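Side-chain contacts in separin (Saccharomyces cerevisiae, PDB 5U1T), which cleaves the Scc1 subunit of cohesin as a caspase-like cysteine protease at the onset of anaphase, separating sister chromatids, and is held inactive by securin until then: residues Gly69-Thr74 with Asn125-Ser130; Lys76-Ile81 with Ile99-Glu104; Val83-Asn88 with Gly92-Glu97; Asn131-Ala136 with Lys161-Lys166. One frame throughout, in Å; residues are numbered along the deposited sequence.

All four contacts lie in the helical N-terminal part of the chain, away from the probable catalytic cysteine, Cys1497, and bind the helices together in one cluster. Contacts 2 and 3 are two levels of the same antiparallel pair, helices 69-87 and 91-103, with centres 11 Å apart; His78 of contact 2 reaches Glu97 of contact 3, NE2 to OE1 2.6 Å. Contact 1 sits at the other end of helix 69-87, its centre 9 Å from that of contact 2 and 18 Å from that of contact 3. Helix 129-142 begins in contact 1 and runs into contact 4, whose Leu135 packs on Val83, CD2 to CG1 3.4 Å.

Contact 1: residues Gly69-Thr74 with Asn125-Ser130; sequences GHINST and NDYYLS
Asn72 lays its side-chain amide flat over one face of the Tyr127 ring, an amide-pi stack that joins the first turn of helix 69-87 to the turn leading into helix 129-142 in the alpha-helical domain. Amide and ring planes are only 8° apart, and Asn72 ND2 lies 3.2 Å above the middle of the Tyr127 ring. Because the two groups are nearly parallel, the amide N-H bonds run along the ring rather than pointing into it. Asparagine suits the place: its short, flat end covers the aromatic face while OD1 is still able to accept a hydrogen bond from Arg466, which also packs on Tyr127 and so probably helps to fix the rotation of the amide. Near the rim of the opposite face lies CD2 of Tyr128, the N-cap residue of helix 129-142, which meets Tyr127 with its edge. Tyr127 CG stands between the backbone N and the carbonyl carbon, chi1 63°, which sends the ring out from the turn toward the helix; tyrosine suits because this long ring carries the hydroxyl as far as Ile71. There the hydroxyl meets the branch methyl of Ile71, CG2 to Tyr127 OH 3.5 Å, the two side chains crossing at about a right angle. Asn72 N is also 3.5 Å from Tyr127 OH, but the angle is too poor for a hydrogen bond.

Contact 2: residues Lys76-Ile81 with Ile99-Glu104; sequences KQHLMI and IFLFNE
The imidazole of His78 carries Leu101 on one face and Phe100 at its edge. Leu101 CB makes a CH-pi contact over the face, 3.7 Å from the centroid of the His78 ring, and its CD1 continues back over His78 CG, so the leucine runs back along the imidazole, antiparallel to it. Near the imidazole plane, Phe100 CD2 approaches His78 CE1 at 3.6 Å; the two rings are inclined at 69°. With CG anti to the backbone N, chi1 -159°, His78 extends straight at the second helix. Histidine combines a packing face with two polar ring atoms: ND1 pairs with the Tyr59 hydroxyl and NE2 with Glu97. With an alanine at His78, Glu97 and Tyr59 would probably lose their common partner and a gap is likely to open beside Leu101. Leu79, one residue on, meets the same leucine, CD2 to Leu101 CD1 3.7 Å, with branched apolar ends that suit a buried seam. Helices 76-81 and 99-103 run antiparallel at 164°, their axes 10.7 Å apart; helix 48-64 touches His78 through Leu55, while helix 129-142 supplies Leu132 and Leu135 against Leu79.

Contact 3: residues Val83-Asn88 with Gly92-Glu97; sequences VKLINN and GLASSE
Leu85 makes most of this contact, pointing from helix 69-87 straight at helix 91-103. Its CB meets CB of Ala94 at 3.7 Å, and the two backbones come close here, with 5.4 Å between Leu85 CA and Ala94 CA. Alanine fits because its single methyl group leaves room for that approach. Farther out, the two methyls of the leucine spread over the near side of the second helix: CD1 lies 3.6 Å from Glu97 CG, against the aliphatic part of the glutamate, while CD2 faces Leu93 CD1 at 4.1 Å. CG of Leu85 is anti to the carbonyl carbon, chi1 -72°, and this turns the fork across the surface formed by Leu93, Ala94 and Glu97. Glu97 bends at chi2, -66°, so that its methylene group packs on Leu85 while the carboxylate departs for its partner His78, one residue thus serving both the apolar seam and a polar link. Next in sequence, Ile86 adds a second contact to Ala94, whose CB is 3.8 Å from Ile86 CG1. Isoleucine suits because its branched side chain can meet Ala94 and Ile139 of helix 129-142 together; Ala94 touches Ile139 too, so three helices converge at this point, and a second protein chain packs on Ile86 as well. The axes of helices 83-87 and 92-97 approach to 8.3 Å at a signed crossing angle of -160°. Tight packing of two antiparallel helices joined by only a few residues is typical of an alpha-alpha hairpin.

Contact 4: residues Asn131-Ala136 with Lys161-Lys166; sequences NLKILA and KRYLLK
The polar part of the contact is a single hydrogen bond: Lys133 NZ donates to the backbone O of Tyr163, 2.9 Å away. The donor meets the carbonyl at a bent C=O...N angle of 118° and is tilted 22° from its plane. This bond also brings Tyr163 CB to 3.3 Å from Lys133 NZ, while the tyrosine ring itself leads away to place its hydroxyl by Glu155. Two more carbonyls, those of Leu117 and Ala119, accept from the same ammonium group, so this buried charge is held by three backbone oxygens. Tyr163 and Leu117 are each the last residue of a helix, and these helix ends may help a little to stabilise a positive charge placed there. Lysine suits the site because its chain can stretch: beyond CG it is extended, chi3 180°, and carries NZ across the gap from helix 129-142. The apolar part lies along that chain, where Leu164 CD2 packs on Lys133 CD at 3.7 Å. Were a leucine to stand at Lys133, the carbonyls of Tyr163, Leu117 and Ala119 would probably be left without their common donor in a buried place. Leu164, the first residue to leave helical geometry, also rests on Leu156 of helix 146-158. In sum, a lysine of helix 129-142 hydrogen-bonded to the last carbonyl of helix 160-163 ties two helices of the helical domain to each other, where the C-terminal ends of helices 113-117 and 160-163 come together.

Contact 1: residues Gly69-Thr74 with Asn125-Ser130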
# COMPACT_ATOMS: atom_id res chain seq x y z
N GLY A 69 -45.10 -12.58 -3.52
CA GLY A 69 -46.13 -13.21 -2.72
C GLY A 69 -47.35 -12.34 -2.65
O GLY A 69 -48.45 -12.84 -2.45
N HIS A 70 -47.18 -11.04 -2.87
CA HIS A 70 -48.35 -10.17 -2.90
C HIS A 70 -49.09 -10.27 -4.24
O HIS A 70 -50.25 -9.84 -4.35
CB HIS A 70 -47.94 -8.74 -2.62
CG HIS A 70 -47.82 -8.42 -1.17
ND1 HIS A 70 -46.73 -8.78 -0.41
CD2 HIS A 70 -48.66 -7.76 -0.34
CE1 HIS A 70 -46.90 -8.36 0.83
NE2 HIS A 70 -48.06 -7.73 0.90
N ILE A 71 -48.44 -10.84 -5.24
CA ILE A 71 -49.12 -11.08 -6.49
C ILE A 71 -50.21 -12.14 -6.26
O ILE A 71 -51.33 -12.02 -6.76
CB ILE A 71 -48.13 -11.52 -7.58
CG1 ILE A 71 -47.12 -10.42 -7.84
CG2 ILE A 71 -48.85 -11.78 -8.88
CD1 ILE A 71 -45.95 -10.88 -8.67
N ASN A 72 -49.90 -13.16 -5.46
CA ASN A 72 -50.86 -14.23 -5.18
C ASN A 72 -52.12 -13.70 -4.54
O ASN A 72 -53.25 -14.10 -4.89
CB ASN A 72 -50.25 -15.27 -4.23
CG ASN A 72 -48.97 -15.87 -4.76
OD1 ASN A 72 -48.04 -15.15 -5.17
ND2 ASN A 72 -48.92 -17.19 -4.76
N SER A 73 -51.94 -12.82 -3.57
CA SER A 73 -53.06 -12.35 -2.80
C SER A 73 -53.90 -11.41 -3.67
O SER A 73 -55.12 -11.34 -3.51
CB SER A 73 -52.59 -11.68 -1.51
OG SER A 73 -52.36 -10.31 -1.75
N THR A 74 -53.24 -10.74 -4.62
CA THR A 74 -53.90 -9.87 -5.59
C THR A 74 -54.69 -10.65 -6.66
O THR A 74 -55.80 -10.28 -7.04
CB THR A 74 -52.86 -8.96 -6.29
OG1 THR A 74 -52.32 -8.05 -5.33
CG2 THR A 74 -53.47 -8.15 -7.43
N ASN A 125 -47.65 -18.86 -12.50
CA ASN A 125 -49.09 -19.02 -12.53
C ASN A 125 -49.67 -20.30 -11.91
O ASN A 125 -50.91 -20.45 -11.83
CB ASN A 125 -49.60 -18.92 -13.99
CG ASN A 125 -49.17 -20.10 -14.87
OD1 ASN A 125 -48.98 -21.23 -14.41
ND2 ASN A 125 -49.03 -19.84 -16.17
N ASP A 126 -48.81 -21.23 -11.48
CA ASP A 126 -49.29 -22.59 -11.19
C ASP A 126 -50.17 -22.70 -9.93
O ASP A 126 -50.75 -23.74 -9.65
CB ASP A 126 -48.12 -23.58 -11.09
CG ASP A 126 -47.20 -23.28 -9.95
OD1 ASP A 126 -47.53 -22.40 -9.12
OD2 ASP A 126 -46.14 -23.95 -9.86
N TYR A 127 -50.26 -21.60 -9.18
CA TYR A 127 -51.14 -21.54 -8.03
C TYR A 127 -52.55 -21.02 -8.38
O TYR A 127 -53.38 -20.87 -7.50
CB TYR A 127 -50.49 -20.65 -6.94
CG TYR A 127 -50.28 -19.20 -7.31
CD1 TYR A 127 -51.27 -18.25 -7.06
CD2 TYR A 127 -49.09 -18.76 -7.91
CE1 TYR A 127 -51.08 -16.90 -7.39
CE2 TYR A 127 -48.88 -17.41 -8.23
CZ TYR A 127 -49.88 -16.49 -7.96
OH TYR A 127 -49.72 -15.16 -8.27
N TYR A 128 -52.80 -20.73 -9.65
CA TYR A 128 -54.15 -20.31 -10.07
C TYR A 128 -54.57 -20.84 -11.45
O TYR A 128 -55.76 -20.84 -11.78
CB TYR A 128 -54.26 -18.77 -10.07
CG TYR A 128 -53.49 -18.06 -11.18
CD1 TYR A 128 -53.99 -18.01 -12.49
CD2 TYR A 128 -52.27 -17.45 -10.93
CE1 TYR A 128 -53.28 -17.38 -13.51
CE2 TYR A 128 -51.56 -16.80 -11.93
CZ TYR A 128 -52.07 -16.76 -13.23
OH TYR A 128 -51.38 -16.12 -14.24
N LEU A 129 -53.59 -21.27 -12.25
CA LEU A 129 -53.80 -21.57 -13.66
C LEU A 129 -54.94 -22.57 -13.88
O LEU A 129 -55.83 -22.35 -14.69
CB LEU A 129 -52.51 -22.11 -14.30
CG LEU A 129 -52.64 -22.41 -15.80
CD1 LEU A 129 -52.95 -21.14 -16.60
CD2 LEU A 129 -51.40 -23.09 -16.35
N SER A 130 -54.86 -23.67 -13.14
CA SER A 130 -55.94 -24.63 -12.98
C SER A 130 -57.30 -23.97 -12.84
O SER A 130 -58.20 -24.24 -13.63
CB SER A 130 -55.66 -25.51 -11.76
OG SER A 130 -56.84 -26.08 -11.22

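Contact 2: residues Lys76-Ile81 with Ile99-Glu104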
# COMPACT_ATOMS: atom_id res chain seq x y z
N LYS A 76 -55.94 -13.51 -6.20
CA LYS A 76 -57.07 -14.07 -5.47
C LYS A 76 -58.26 -13.12 -5.50
O LYS A 76 -59.42 -13.54 -5.73
CB LYS A 76 -56.66 -14.38 -4.03
CG LYS A 76 -57.48 -15.48 -3.39
CD LYS A 76 -57.52 -15.32 -1.89
CE LYS A 76 -58.72 -16.06 -1.33
NZ LYS A 76 -58.41 -16.51 0.05
N GLN A 77 -57.98 -11.84 -5.27
CA GLN A 77 -59.00 -10.81 -5.41
C GLN A 77 -59.52 -10.74 -6.84
O GLN A 77 -60.73 -10.61 -7.09
CB GLN A 77 -58.44 -9.45 -5.00
CG GLN A 77 -58.35 -9.30 -3.50
CD GLN A 77 -57.50 -8.14 -3.10
OE1 GLN A 77 -57.41 -7.82 -1.91
NE2 GLN A 77 -56.84 -7.50 -4.07
N HIS A 78 -58.59 -10.84 -7.77
CA HIS A 78 -58.91 -10.72 -9.18
C HIS A 78 -59.82 -11.88 -9.63
O HIS A 78 -60.78 -11.68 -10.38
CB HIS A 78 -57.62 -10.66 -9.99
CG HIS A 78 -57.77 -10.06 -11.36
ND1 HIS A 78 -56.70 -9.69 -12.13
CD2 HIS A 78 -58.88 -9.79 -12.09
CE1 HIS A 78 -57.13 -9.20 -13.28
NE2 HIS A 78 -58.45 -9.26 -13.28
N LEU A 79 -59.51 -13.09 -9.14
CA LEU A 79 -60.30 -14.28 -9.43
C LEU A 79 -61.72 -14.11 -8.92
O LEU A 79 -62.67 -14.53 -9.57
CB LEU A 79 -59.68 -15.52 -8.81
CG LEU A 79 -58.45 -16.09 -9.50
CD1 LEU A 79 -58.03 -17.38 -8.83
CD2 LEU A 79 -58.71 -16.29 -10.98
N MET A 80 -61.85 -13.49 -7.76
CA MET A 80 -63.15 -13.22 -7.19
C MET A 80 -63.91 -12.21 -8.04
O MET A 80 -65.12 -12.29 -8.17
CB MET A 80 -63.04 -12.74 -5.75
CG MET A 80 -64.36 -12.81 -4.96
SD MET A 80 -65.20 -14.43 -5.03
CE MET A 80 -66.69 -14.14 -4.06
N ILE A 81 -63.20 -11.25 -8.61
CA ILE A 81 -63.81 -10.26 -9.50
C ILE A 81 -64.40 -10.91 -10.74
O ILE A 81 -65.51 -10.59 -11.17
CB ILE A 81 -62.78 -9.19 -9.92
CG1 ILE A 81 -62.45 -8.31 -8.71
CG2 ILE A 81 -63.30 -8.37 -11.11
CD1 ILE A 81 -61.45 -7.26 -8.98
N ILE A 99 -58.15 -12.86 -19.30
CA ILE A 99 -57.02 -12.50 -20.15
C ILE A 99 -56.11 -11.43 -19.49
O ILE A 99 -54.89 -11.57 -19.49
CB ILE A 99 -57.54 -12.05 -21.53
CG1 ILE A 99 -58.08 -13.28 -22.26
CG2 ILE A 99 -56.46 -11.36 -22.35
CD1 ILE A 99 -58.95 -12.98 -23.47
N PHE A 100 -56.73 -10.39 -18.93
CA PHE A 100 -56.04 -9.33 -18.21
C PHE A 100 -55.23 -9.89 -17.03
O PHE A 100 -54.05 -9.59 -16.90
CB PHE A 100 -57.07 -8.30 -17.73
CG PHE A 100 -56.49 -7.15 -16.95
CD1 PHE A 100 -55.31 -6.53 -17.35
CD2 PHE A 100 -57.17 -6.63 -15.84
CE1 PHE A 100 -54.79 -5.44 -16.62
CE2 PHE A 100 -56.67 -5.54 -15.13
CZ PHE A 100 -55.48 -4.94 -15.51
N LEU A 101 -55.87 -10.73 -16.22
CA LEU A 101 -55.23 -11.37 -15.08
C LEU A 101 -53.98 -12.15 -15.53
O LEU A 101 -52.91 -12.10 -14.89
CB LEU A 101 -56.22 -12.30 -14.36
CG LEU A 101 -55.76 -12.99 -13.06
CD1 LEU A 101 -56.94 -13.29 -12.14
CD2 LEU A 101 -54.95 -14.27 -13.32
N PHE A 102 -54.14 -12.87 -16.64
CA PHE A 102 -53.08 -13.72 -17.14
C PHE A 102 -51.93 -12.89 -17.71
O PHE A 102 -50.77 -13.19 -17.45
CB PHE A 102 -53.59 -14.65 -18.19
CG PHE A 102 -52.58 -15.63 -18.68
CD1 PHE A 102 -52.42 -16.85 -18.05
CD2 PHE A 102 -51.79 -15.35 -19.79
CE1 PHE A 102 -51.49 -17.76 -18.51
CE2 PHE A 102 -50.86 -16.26 -20.25
CZ PHE A 102 -50.71 -17.47 -19.61
N ASN A 103 -52.27 -11.86 -18.47
CA ASN A 103 -51.27 -11.05 -19.13
C ASN A 103 -50.39 -10.29 -18.14
O ASN A 103 -49.22 -10.08 -18.39
CB ASN A 103 -51.93 -10.09 -20.11
CG ASN A 103 -52.33 -10.76 -21.39
OD1 ASN A 103 -51.87 -11.86 -21.71
ND2 ASN A 103 -53.20 -10.11 -22.14
N GLU A 104 -50.97 -9.93 -17.00
CA GLU A 104 -50.29 -9.17 -15.99
C GLU A 104 -49.38 -10.03 -15.13
O GLU A 104 -48.75 -9.52 -14.24
CB GLU A 104 -51.29 -8.48 -15.10
CG GLU A 104 -52.16 -7.47 -15.78
CD GLU A 104 -51.46 -6.14 -15.95
OE1 GLU A 104 -50.75 -5.97 -16.95
OE2 GLU A 104 -51.62 -5.26 -15.09

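Contact 3: residues Val83-Asn88 with Gly92-Glu97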
# COMPACT_ATOMS: atom_id res chain seq x y z
N VAL A 83 -65.39 -14.15 -11.07
CA VAL A 83 -66.57 -14.98 -10.79
C VAL A 83 -67.79 -14.11 -10.49
O VAL A 83 -68.91 -14.44 -10.91
CB VAL A 83 -66.35 -15.99 -9.62
CG1 VAL A 83 -65.27 -16.99 -9.97
CG2 VAL A 83 -65.97 -15.27 -8.37
N LYS A 84 -67.58 -12.98 -9.79
CA LYS A 84 -68.66 -12.05 -9.51
C LYS A 84 -69.24 -11.48 -10.80
O LYS A 84 -70.43 -11.23 -10.89
CB LYS A 84 -68.20 -10.92 -8.60
CG LYS A 84 -67.86 -11.40 -7.22
CD LYS A 84 -68.20 -10.40 -6.14
CE LYS A 84 -67.42 -10.72 -4.86
NZ LYS A 84 -67.99 -10.05 -3.64
N LEU A 85 -68.39 -11.30 -11.80
CA LEU A 85 -68.83 -10.92 -13.13
C LEU A 85 -69.64 -12.03 -13.78
O LEU A 85 -70.66 -11.77 -14.40
CB LEU A 85 -67.63 -10.57 -14.02
CG LEU A 85 -66.94 -9.25 -13.69
CD1 LEU A 85 -65.62 -9.12 -14.42
CD2 LEU A 85 -67.85 -8.10 -14.00
N ILE A 86 -69.16 -13.26 -13.65
CA ILE A 86 -69.85 -14.41 -14.21
C ILE A 86 -71.25 -14.56 -13.60
O ILE A 86 -72.22 -14.71 -14.34
CB ILE A 86 -69.05 -15.71 -14.00
CG1 ILE A 86 -67.74 -15.64 -14.79
CG2 ILE A 86 -69.85 -16.93 -14.43
CD1 ILE A 86 -66.82 -16.83 -14.61
N ASN A 87 -71.36 -14.48 -12.28
CA ASN A 87 -72.66 -14.64 -11.63
C ASN A 87 -73.62 -13.53 -12.01
O ASN A 87 -74.82 -13.73 -12.03
CB ASN A 87 -72.52 -14.69 -10.12
CG ASN A 87 -71.69 -15.88 -9.64
OD1 ASN A 87 -71.61 -16.91 -10.31
ND2 ASN A 87 -71.07 -15.74 -8.46
N ASN A 88 -73.11 -12.35 -12.32
CA ASN A 88 -74.00 -11.27 -12.73
C ASN A 88 -74.15 -11.19 -14.23
O ASN A 88 -74.66 -10.21 -14.77
CB ASN A 88 -73.52 -9.94 -12.18
CG ASN A 88 -73.82 -9.79 -10.71
OD1 ASN A 88 -74.91 -10.14 -10.26
ND2 ASN A 88 -72.86 -9.29 -9.95
N GLY A 92 -68.90 -11.09 -21.05
CA GLY A 92 -67.98 -10.46 -21.96
C GLY A 92 -66.87 -9.84 -21.16
O GLY A 92 -65.72 -9.93 -21.49
N LEU A 93 -67.24 -9.21 -20.07
CA LEU A 93 -66.29 -8.56 -19.21
C LEU A 93 -65.47 -9.55 -18.44
O LEU A 93 -64.31 -9.34 -18.21
CB LEU A 93 -67.06 -7.71 -18.23
CG LEU A 93 -66.77 -6.24 -18.23
CD1 LEU A 93 -67.70 -5.59 -17.25
CD2 LEU A 93 -65.35 -6.06 -17.79
N ALA A 94 -66.08 -10.64 -18.03
CA ALA A 94 -65.39 -11.62 -17.25
C ALA A 94 -64.32 -12.24 -18.08
O ALA A 94 -63.26 -12.50 -17.61
CB ALA A 94 -66.36 -12.67 -16.78
N SER A 95 -64.63 -12.50 -19.31
CA SER A 95 -63.70 -13.10 -20.25
C SER A 95 -62.42 -12.25 -20.42
O SER A 95 -61.30 -12.76 -20.35
CB SER A 95 -64.39 -13.31 -21.59
OG SER A 95 -63.61 -14.11 -22.45
N SER A 96 -62.58 -10.95 -20.63
CA SER A 96 -61.40 -10.18 -20.89
C SER A 96 -60.67 -9.87 -19.57
O SER A 96 -59.47 -9.59 -19.58
CB SER A 96 -61.74 -8.91 -21.68
OG SER A 96 -62.63 -8.11 -20.96
N GLU A 97 -61.38 -9.98 -18.45
CA GLU A 97 -60.74 -9.93 -17.14
C GLU A 97 -59.79 -11.11 -16.89
O GLU A 97 -58.75 -10.93 -16.25
CB GLU A 97 -61.78 -9.91 -16.02
CG GLU A 97 -62.37 -8.55 -15.76
CD GLU A 97 -61.35 -7.59 -15.22
OE1 GLU A 97 -60.32 -8.06 -14.67
OE2 GLU A 97 -61.58 -6.38 -15.35

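Contact 4: residues Asn131-Ala136 with Lys161-Lys166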
# COMPACT_ATOMS: atom_id res chain seq x y z
N ASN A 131 -57.46 -23.10 -11.86
CA ASN A 131 -58.77 -22.50 -11.64
C ASN A 131 -59.12 -21.46 -12.70
O ASN A 131 -60.30 -21.25 -12.99
CB ASN A 131 -58.84 -21.89 -10.24
CG ASN A 131 -58.61 -22.92 -9.15
OD1 ASN A 131 -59.21 -24.00 -9.14
ND2 ASN A 131 -57.69 -22.60 -8.25
N LEU A 132 -58.11 -20.83 -13.30
CA LEU A 132 -58.36 -19.86 -14.36
C LEU A 132 -59.01 -20.56 -15.56
O LEU A 132 -60.00 -20.09 -16.10
CB LEU A 132 -57.06 -19.15 -14.77
CG LEU A 132 -57.21 -17.93 -15.69
CD1 LEU A 132 -57.99 -16.79 -15.00
CD2 LEU A 132 -55.86 -17.43 -16.21
N LYS A 133 -58.44 -21.69 -15.95
CA LYS A 133 -58.93 -22.46 -17.07
C LYS A 133 -60.38 -22.96 -16.86
O LYS A 133 -61.19 -22.98 -17.80
CB LYS A 133 -57.98 -23.63 -17.33
CG LYS A 133 -56.59 -23.20 -17.77
CD LYS A 133 -55.77 -24.35 -18.34
CE LYS A 133 -54.38 -23.88 -18.79
NZ LYS A 133 -53.71 -24.93 -19.60
N ILE A 134 -60.70 -23.34 -15.62
CA ILE A 134 -62.04 -23.76 -15.28
C ILE A 134 -63.01 -22.58 -15.43
O ILE A 134 -64.14 -22.75 -15.91
CB ILE A 134 -62.12 -24.35 -13.82
CG1 ILE A 134 -61.30 -25.64 -13.71
CG2 ILE A 134 -63.55 -24.66 -13.42
CD1 ILE A 134 -61.27 -26.22 -12.34
N LEU A 135 -62.56 -21.38 -15.06
CA LEU A 135 -63.40 -20.20 -15.24
C LEU A 135 -63.59 -19.90 -16.73
O LEU A 135 -64.68 -19.54 -17.17
CB LEU A 135 -62.79 -18.99 -14.52
CG LEU A 135 -62.63 -19.16 -12.99
CD1 LEU A 135 -61.72 -18.08 -12.36
CD2 LEU A 135 -63.99 -19.14 -12.35
N ALA A 136 -62.53 -20.08 -17.51
CA ALA A 136 -62.60 -19.87 -18.94
C ALA A 136 -63.54 -20.89 -19.57
O ALA A 136 -64.30 -20.56 -20.49
CB ALA A 136 -61.21 -19.96 -19.56
N LYS A 161 -52.87 -34.03 -19.19
CA LYS A 161 -51.70 -34.26 -18.34
C LYS A 161 -50.80 -33.03 -18.28
O LYS A 161 -50.15 -32.76 -17.26
CB LYS A 161 -50.90 -35.46 -18.84
CG LYS A 161 -51.32 -36.75 -18.21
CD LYS A 161 -51.27 -37.90 -19.20
CE LYS A 161 -50.01 -38.74 -19.03
NZ LYS A 161 -50.15 -40.06 -19.74
N ARG A 162 -50.75 -32.30 -19.38
CA ARG A 162 -49.87 -31.16 -19.48
C ARG A 162 -50.58 -29.86 -19.15
O ARG A 162 -50.04 -29.03 -18.42
CB ARG A 162 -49.29 -31.09 -20.88
CG ARG A 162 -48.77 -29.73 -21.24
CD ARG A 162 -48.17 -29.74 -22.62
NE ARG A 162 -47.68 -28.42 -22.98
CZ ARG A 162 -47.17 -28.11 -24.16
NH1 ARG A 162 -46.74 -26.88 -24.39
NH2 ARG A 162 -47.08 -29.03 -25.11
N TYR A 163 -51.80 -29.68 -19.65
CA TYR A 163 -52.44 -28.39 -19.46
C TYR A 163 -53.21 -28.27 -18.15
O TYR A 163 -53.49 -27.16 -17.70
CB TYR A 163 -53.37 -28.07 -20.63
CG TYR A 163 -52.67 -28.06 -21.96
CD1 TYR A 163 -51.58 -27.22 -22.19
CD2 TYR A 163 -53.10 -28.89 -22.99
CE1 TYR A 163 -50.92 -27.21 -23.42
CE2 TYR A 163 -52.46 -28.89 -24.22
CZ TYR A 163 -51.37 -28.05 -24.42
OH TYR A 163 -50.75 -28.07 -25.64
N LEU A 164 -53.53 -29.40 -17.53
CA LEU A 164 -54.48 -29.39 -16.42
C LEU A 164 -54.05 -30.16 -15.19
O LEU A 164 -54.06 -29.63 -14.08
CB LEU A 164 -55.82 -29.95 -16.89
CG LEU A 164 -56.95 -28.97 -17.21
CD1 LEU A 164 -57.39 -28.27 -15.95
CD2 LEU A 164 -56.49 -27.95 -18.20
N LEU A 165 -53.67 -31.41 -15.40
CA LEU A 165 -53.48 -32.36 -14.31
C LEU A 165 -52.08 -32.28 -13.73
O LEU A 165 -51.33 -33.26 -13.74
CB LEU A 165 -53.77 -33.79 -14.79
CG LEU A 165 -55.10 -33.97 -15.53
CD1 LEU A 165 -55.28 -35.40 -16.00
CD2 LEU A 165 -56.28 -33.55 -14.67
N LYS A 166 -51.75 -31.09 -13.24
CA LYS A 166 -50.47 -30.82 -12.61
C LYS A 166 -50.73 -30.11 -11.30
O LYS A 166 -49.99 -30.30 -10.34
CB LYS A 166 -49.59 -29.94 -13.50
CG LYS A 166 -48.86 -30.66 -14.59
CD LYS A 166 -47.70 -29.81 -15.05
CE LYS A 166 -46.81 -30.55 -16.00
NZ LYS A 166 -47.03 -30.07 -17.37